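Local coordinates for protein extracellular PQQ-dependent sugar dehydrogenase (Coprinopsis cinerea, PDB 6JT6) that probably passes electrons through its heme b cytochrome domain, as part of a quinohemoprotein pyranose dehydrogenase that oxidises sugars with pyrroloquinoline quinone, at residues Y182-Y185 / L186-T190. Residues are numbered along the deposited sequence; the frame is centred on the assembly and turned at random.
Sequences YDYY and LQQLT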
loop_
_atom_site.group_PDB
_atom_site.type_symbol
_atom_site.label_atom_id
_atom_site.label_comp_id
_atom_site.label_asym_id
_atom_site.label_seq_id
_atom_site.Cartn_x
_atom_site.Cartn_y
_atom_site.Cartn_z
ATOM N N TYR A 182 -2.563 -16.484 3.261
ATOM C CA TYR A 182 -1.567 -15.523 2.813
ATOM C C TYR A 182 -0.642 -16.014 1.669
ATOM O O TYR A 182 -0.479 -15.282 0.666
ATOM C CB TYR A 182 -0.753 -14.998 3.991
ATOM C CG TYR A 182 0.237 -13.901 3.620
ATOM C CD1 TYR A 182 -0.165 -12.551 3.602
ATOM C CD2 TYR A 182 1.581 -14.219 3.258
ATOM C CE1 TYR A 182 0.721 -11.548 3.248
ATOM C CE2 TYR A 182 2.484 -13.201 2.914
ATOM C CZ TYR A 182 2.038 -11.876 2.916
ATOM O OH TYR A 182 2.894 -10.867 2.579
ATOM N N ASP A 183 -0.010 -17.187 1.841
ATOM C CA ASP A 183 0.908 -17.756 0.848
ATOM C C ASP A 183 0.203 -18.011 -0.480
ATOM O O ASP A 183 0.742 -17.660 -1.527
ATOM C CB ASP A 183 1.582 -19.063 1.319
ATOM C CG ASP A 183 2.508 -18.887 2.511
ATOM O OD1 ASP A 183 3.242 -17.872 2.629
ATOM O OD2 ASP A 183 2.510 -19.819 3.350
ATOM N N TYR A 184 -0.999 -18.598 -0.438
ATOM C CA TYR A 184 -1.835 -18.820 -1.628
ATOM C C TYR A 184 -2.153 -17.494 -2.313
ATOM O O TYR A 184 -1.992 -17.367 -3.534
ATOM C CB TYR A 184 -3.150 -19.533 -1.253
ATOM C CG TYR A 184 -4.167 -19.600 -2.369
ATOM C CD1 TYR A 184 -3.907 -20.352 -3.541
ATOM C CD2 TYR A 184 -5.395 -18.909 -2.272
ATOM C CE1 TYR A 184 -4.843 -20.417 -4.574
ATOM C CE2 TYR A 184 -6.342 -18.968 -3.299
ATOM C CZ TYR A 184 -6.061 -19.721 -4.449
ATOM O OH TYR A 184 -6.982 -19.784 -5.479
ATOM N N TYR A 185 -2.592 -16.510 -1.512
ATOM C CA TYR A 185 -2.889 -15.172 -2.017
ATOM C C TYR A 185 -1.649 -14.531 -2.651
ATOM O O TYR A 185 -1.748 -13.927 -3.719
ATOM C CB TYR A 185 -3.446 -14.272 -0.886
ATOM C CG TYR A 185 -4.917 -14.492 -0.563
ATOM C CD1 TYR A 185 -5.765 -15.193 -1.445
ATOM C CD2 TYR A 185 -5.478 -13.967 0.619
ATOM C CE1 TYR A 185 -7.121 -15.385 -1.144
ATOM C CE2 TYR A 185 -6.850 -14.101 0.905
ATOM C CZ TYR A 185 -7.669 -14.821 0.038
ATOM O OH TYR A 185 -9.035 -14.968 0.308
ATOM N N LEU A 186 -0.488 -14.684 -2.002
ATOM C CA LEU A 186 0.768 -14.119 -2.502
ATOM C C LEU A 186 1.101 -14.675 -3.860
ATOM O O LEU A 186 1.420 -13.911 -4.762
ATOM C CB LEU A 186 1.940 -14.341 -1.540
ATOM C CG LEU A 186 3.335 -13.784 -1.941
ATOM C CD1 LEU A 186 3.323 -12.274 -2.177
ATOM C CD2 LEU A 186 4.405 -14.141 -0.894
ATOM N N GLN A 187 1.050 -16.003 -3.988
ATOM C CA GLN A 187 1.283 -16.687 -5.284
ATOM C C GLN A 187 0.288 -16.234 -6.337
ATOM O O GLN A 187 0.690 -15.893 -7.462
ATOM C CB GLN A 187 1.273 -18.225 -5.128
ATOM C CG GLN A 187 1.337 -19.023 -6.444
ATOM C CD GLN A 187 0.010 -19.155 -7.190
ATOM O OE1 GLN A 187 -1.035 -19.545 -6.616
ATOM N NE2 GLN A 187 0.031 -18.811 -8.466
ATOM N N GLN A 188 -1.000 -16.253 -6.004
ATOM C CA GLN A 188 -2.057 -15.874 -6.981
ATOM C C GLN A 188 -1.833 -14.457 -7.521
ATOM O O GLN A 188 -1.947 -14.218 -8.705
ATOM C CB GLN A 188 -3.459 -15.946 -6.359
ATOM C CG GLN A 188 -3.985 -17.350 -6.134
ATOM C CD GLN A 188 -4.332 -18.068 -7.426
ATOM O OE1 GLN A 188 -5.187 -17.614 -8.169
ATOM N NE2 GLN A 188 -3.645 -19.189 -7.709
ATOM N N LEU A 189 -1.494 -13.522 -6.629
ATOM C CA LEU A 189 -1.317 -12.137 -7.043
ATOM C C LEU A 189 -0.032 -11.963 -7.865
ATOM O O LEU A 189 -0.002 -11.168 -8.806
ATOM C CB LEU A 189 -1.320 -11.206 -5.803
ATOM C CG LEU A 189 -2.653 -11.028 -5.035
ATOM C CD1 LEU A 189 -2.412 -10.317 -3.709
ATOM C CD2 LEU A 189 -3.609 -10.232 -5.908
ATOM N N THR A 190 1.027 -12.699 -7.501
ATOM C CA THR A 190 2.286 -12.599 -8.218
ATOM C C THR A 190 2.066 -13.061 -9.672
ATOM O O THR A 190 2.611 -12.466 -10.613
ATOM C CB THR A 190 3.397 -13.441 -7.544
ATOM O OG1 THR A 190 3.513 -13.029 -6.184
ATOM C CG2 THR A 190 4.768 -13.266 -8.246
#
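Tyr184 and Gln188, one helical turn apart, illustrate how an i/i+4 pair can dress the outer side of an amphipathic helix. A first torsion of 170° carries the Tyr184 ring away from its own N toward Gln188, whose CG sits over one face in a CH-pi contact, 3.7 Å from the Tyr184 ring centroid. The Gln188 chain bends at chi2 (-71°), laying its amide above the CE1-OH rim on the same face, the planes 22° apart. One bent bond ties it to its neighbour: Gln188 NE2 donates at 2.9 Å to a lone pair in the carbonyl plane of Gln187 OE1. Replacing Gln188 with an alanine removes the CG methylene and amide, which would probably leave this Tyr184 face uncovered and Gln187 OE1 without this donor. Gln188 N donates to Tyr184 O at 2.9 Å, one of five consecutive i+4 backbone bonds. Leu186 O accepts bonds from Thr190 N and OG1 at opposite faces of its plane. The other side turns Tyr182, Tyr185, Leu186 and Leu189 onto strands 26-33, 43-51 and 100-109, with Tyr182 OH bonded to Glu43 and Tyr185 OH to Thr15: an amphipathic alpha-helix packed on the mixed sheet of the predominantly beta cytochrome domain.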